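Local coordinates for protein coronin (Toxoplasma gondii, PDB 4OZU) that probably binds actin filaments, the part described here being its N-terminal WD40 beta-propeller domain, at residues S310-K315 / K337-N342. Numbering follows the deposited sequence.
Sequences SSVPIK and KQENGN
Lys337 extends its ammonium group to the loop 310-315, where NZ gives a hydrogen bond to the carbonyl O of Val312 (2.8 Å). The donor stands above the carbonyl plane of Val312, 39° out of it. NZ also bonds Ser310 OG (3.2 Å), whose second partner is Ser290 O. The same NZ forms a salt bridge with OE2 of Glu339 (2.7 Å), which uses its anti lone pair; Tyr308 OH is a fourth polar neighbour, the three N-H being shared among four oxygens. With CG anti to the backbone N (chi1 176°) and the chain extended beyond it, the Lys337 methylenes cross Ile314 at about a right angle, CE lying 3.7 Å from Ile314 CG1. Val312 CG1 packs likewise across Glu339, 3.7 Å from CD. In the propeller, this loop leads from strand 301-309, the outermost strand of one blade, to edge strand 317-319 of the next, which pairs antiparallel with strand 331-339. Between backbones, Lys315 N donates to Gln338 O (3.0 Å) almost straight, at 169°, and a water links Pro313 O to Asn340 N. Gln338 NE2 bonds Asn340 O (2.9 Å) in its own amide plane and also Ser30 O, while OE1 accepts from Asn316 ND2.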
loop_
_atom_site.group_PDB
_atom_site.type_symbol
_atom_site.label_atom_id
_atom_site.label_comp_id
_atom_site.label_asym_id
_atom_site.label_seq_id
_atom_site.Cartn_x
_atom_site.Cartn_y
_atom_site.Cartn_z
ATOM N N SER A 310 4.010 11.585 17.783
ATOM C CA SER A 310 4.974 12.660 17.599
ATOM C C SER A 310 4.275 14.013 17.652
ATOM O O SER A 310 3.073 14.087 17.902
ATOM C CB SER A 310 5.715 12.496 16.271
ATOM O OG SER A 310 4.882 12.828 15.177
ATOM N N SER A 311 5.042 15.077 17.427
ATOM C CA SER A 311 4.489 16.424 17.356
ATOM C C SER A 311 4.652 17.011 15.954
ATOM O O SER A 311 4.594 18.227 15.773
ATOM C CB SER A 311 5.159 17.333 18.389
ATOM O OG SER A 311 6.501 17.604 18.029
ATOM N N VAL A 312 4.849 16.137 14.969
ATOM C CA VAL A 312 5.060 16.552 13.586
ATOM C C VAL A 312 4.116 15.763 12.682
ATOM O O VAL A 312 4.136 14.535 12.700
ATOM C CB VAL A 312 6.525 16.332 13.147
ATOM C CG1 VAL A 312 6.722 16.711 11.684
ATOM C CG2 VAL A 312 7.462 17.138 14.030
ATOM N N PRO A 313 3.271 16.460 11.902
ATOM C CA PRO A 313 2.297 15.746 11.065
ATOM C C PRO A 313 2.926 14.838 10.010
ATOM O O PRO A 313 4.016 15.110 9.511
ATOM C CB PRO A 313 1.518 16.882 10.387
ATOM C CG PRO A 313 1.719 18.059 11.252
ATOM C CD PRO A 313 3.093 17.921 11.809
ATOM N N ILE A 314 2.227 13.756 9.691
ATOM C CA ILE A 314 2.573 12.914 8.555
ATOM C C ILE A 314 2.066 13.589 7.285
ATOM O O ILE A 314 0.861 13.797 7.138
ATOM C CB ILE A 314 1.953 11.508 8.680
ATOM C CG1 ILE A 314 2.315 10.870 10.023
ATOM C CG2 ILE A 314 2.416 10.614 7.536
ATOM C CD1 ILE A 314 1.429 9.697 10.387
ATOM N N LYS A 315 2.968 13.954 6.378
ATOM C CA LYS A 315 2.557 14.602 5.127
ATOM C C LYS A 315 2.227 13.552 4.070
ATOM O O LYS A 315 1.208 13.635 3.384
ATOM C CB LYS A 315 3.649 15.537 4.612
ATOM C CG LYS A 315 3.869 16.773 5.473
ATOM C CD LYS A 315 2.655 17.686 5.476
ATOM C CE LYS A 315 2.905 18.935 6.304
ATOM N NZ LYS A 315 1.702 19.793 6.395
ATOM N N LYS A 337 8.065 8.195 6.922
ATOM C CA LYS A 337 7.159 9.305 7.190
ATOM C C LYS A 337 7.712 10.609 6.620
ATOM O O LYS A 337 8.745 11.064 7.069
ATOM C CB LYS A 337 6.959 9.438 8.706
ATOM C CG LYS A 337 6.105 10.614 9.149
ATOM C CD LYS A 337 6.298 10.882 10.634
ATOM C CE LYS A 337 5.632 12.181 11.059
ATOM N NZ LYS A 337 6.273 12.736 12.283
ATOM N N GLN A 338 7.040 11.216 5.643
ATOM C CA GLN A 338 7.462 12.539 5.174
ATOM C C GLN A 338 7.082 13.595 6.199
ATOM O O GLN A 338 5.919 13.694 6.606
ATOM C CB GLN A 338 6.837 12.891 3.822
ATOM C CG GLN A 338 7.192 14.288 3.312
ATOM C CD GLN A 338 6.652 14.543 1.914
ATOM O OE1 GLN A 338 6.424 13.603 1.143
ATOM N NE2 GLN A 338 6.433 15.813 1.581
ATOM N N GLU A 339 8.076 14.372 6.613
ATOM C CA GLU A 339 7.869 15.509 7.492
ATOM C C GLU A 339 8.143 16.781 6.705
ATOM O O GLU A 339 9.221 16.945 6.138
ATOM C CB GLU A 339 8.770 15.409 8.723
ATOM C CG GLU A 339 8.467 14.189 9.573
ATOM C CD GLU A 339 9.265 14.148 10.860
ATOM O OE1 GLU A 339 10.377 14.715 10.890
ATOM O OE2 GLU A 339 8.777 13.548 11.841
ATOM N N ASN A 340 7.150 17.667 6.666
ATOM C CA ASN A 340 7.192 18.872 5.847
ATOM C C ASN A 340 7.517 18.528 4.395
ATOM O O ASN A 340 6.929 17.600 3.845
ATOM C CB ASN A 340 8.192 19.860 6.437
ATOM C CG ASN A 340 7.900 20.162 7.889
ATOM O OD1 ASN A 340 6.843 20.706 8.215
ATOM N ND2 ASN A 340 8.819 19.792 8.772
ATOM N N GLY A 341 8.444 19.258 3.780
ATOM C CA GLY A 341 8.796 19.015 2.390
ATOM C C GLY A 341 10.251 18.633 2.177
ATOM O O GLY A 341 10.718 18.623 1.036
ATOM N N ASN A 342 10.965 18.313 3.256
ATOM C CA ASN A 342 12.412 18.123 3.166
ATOM C C ASN A 342 12.985 16.909 3.899
ATOM O O ASN A 342 14.174 16.631 3.775
ATOM C CB ASN A 342 13.118 19.386 3.673
ATOM C CG ASN A 342 12.828 19.682 5.137
ATOM O OD1 ASN A 342 11.930 19.095 5.743
ATOM N ND2 ASN A 342 13.584 20.615 5.707
HETATM O O HOH W 1 4.936 17.443 8.575
#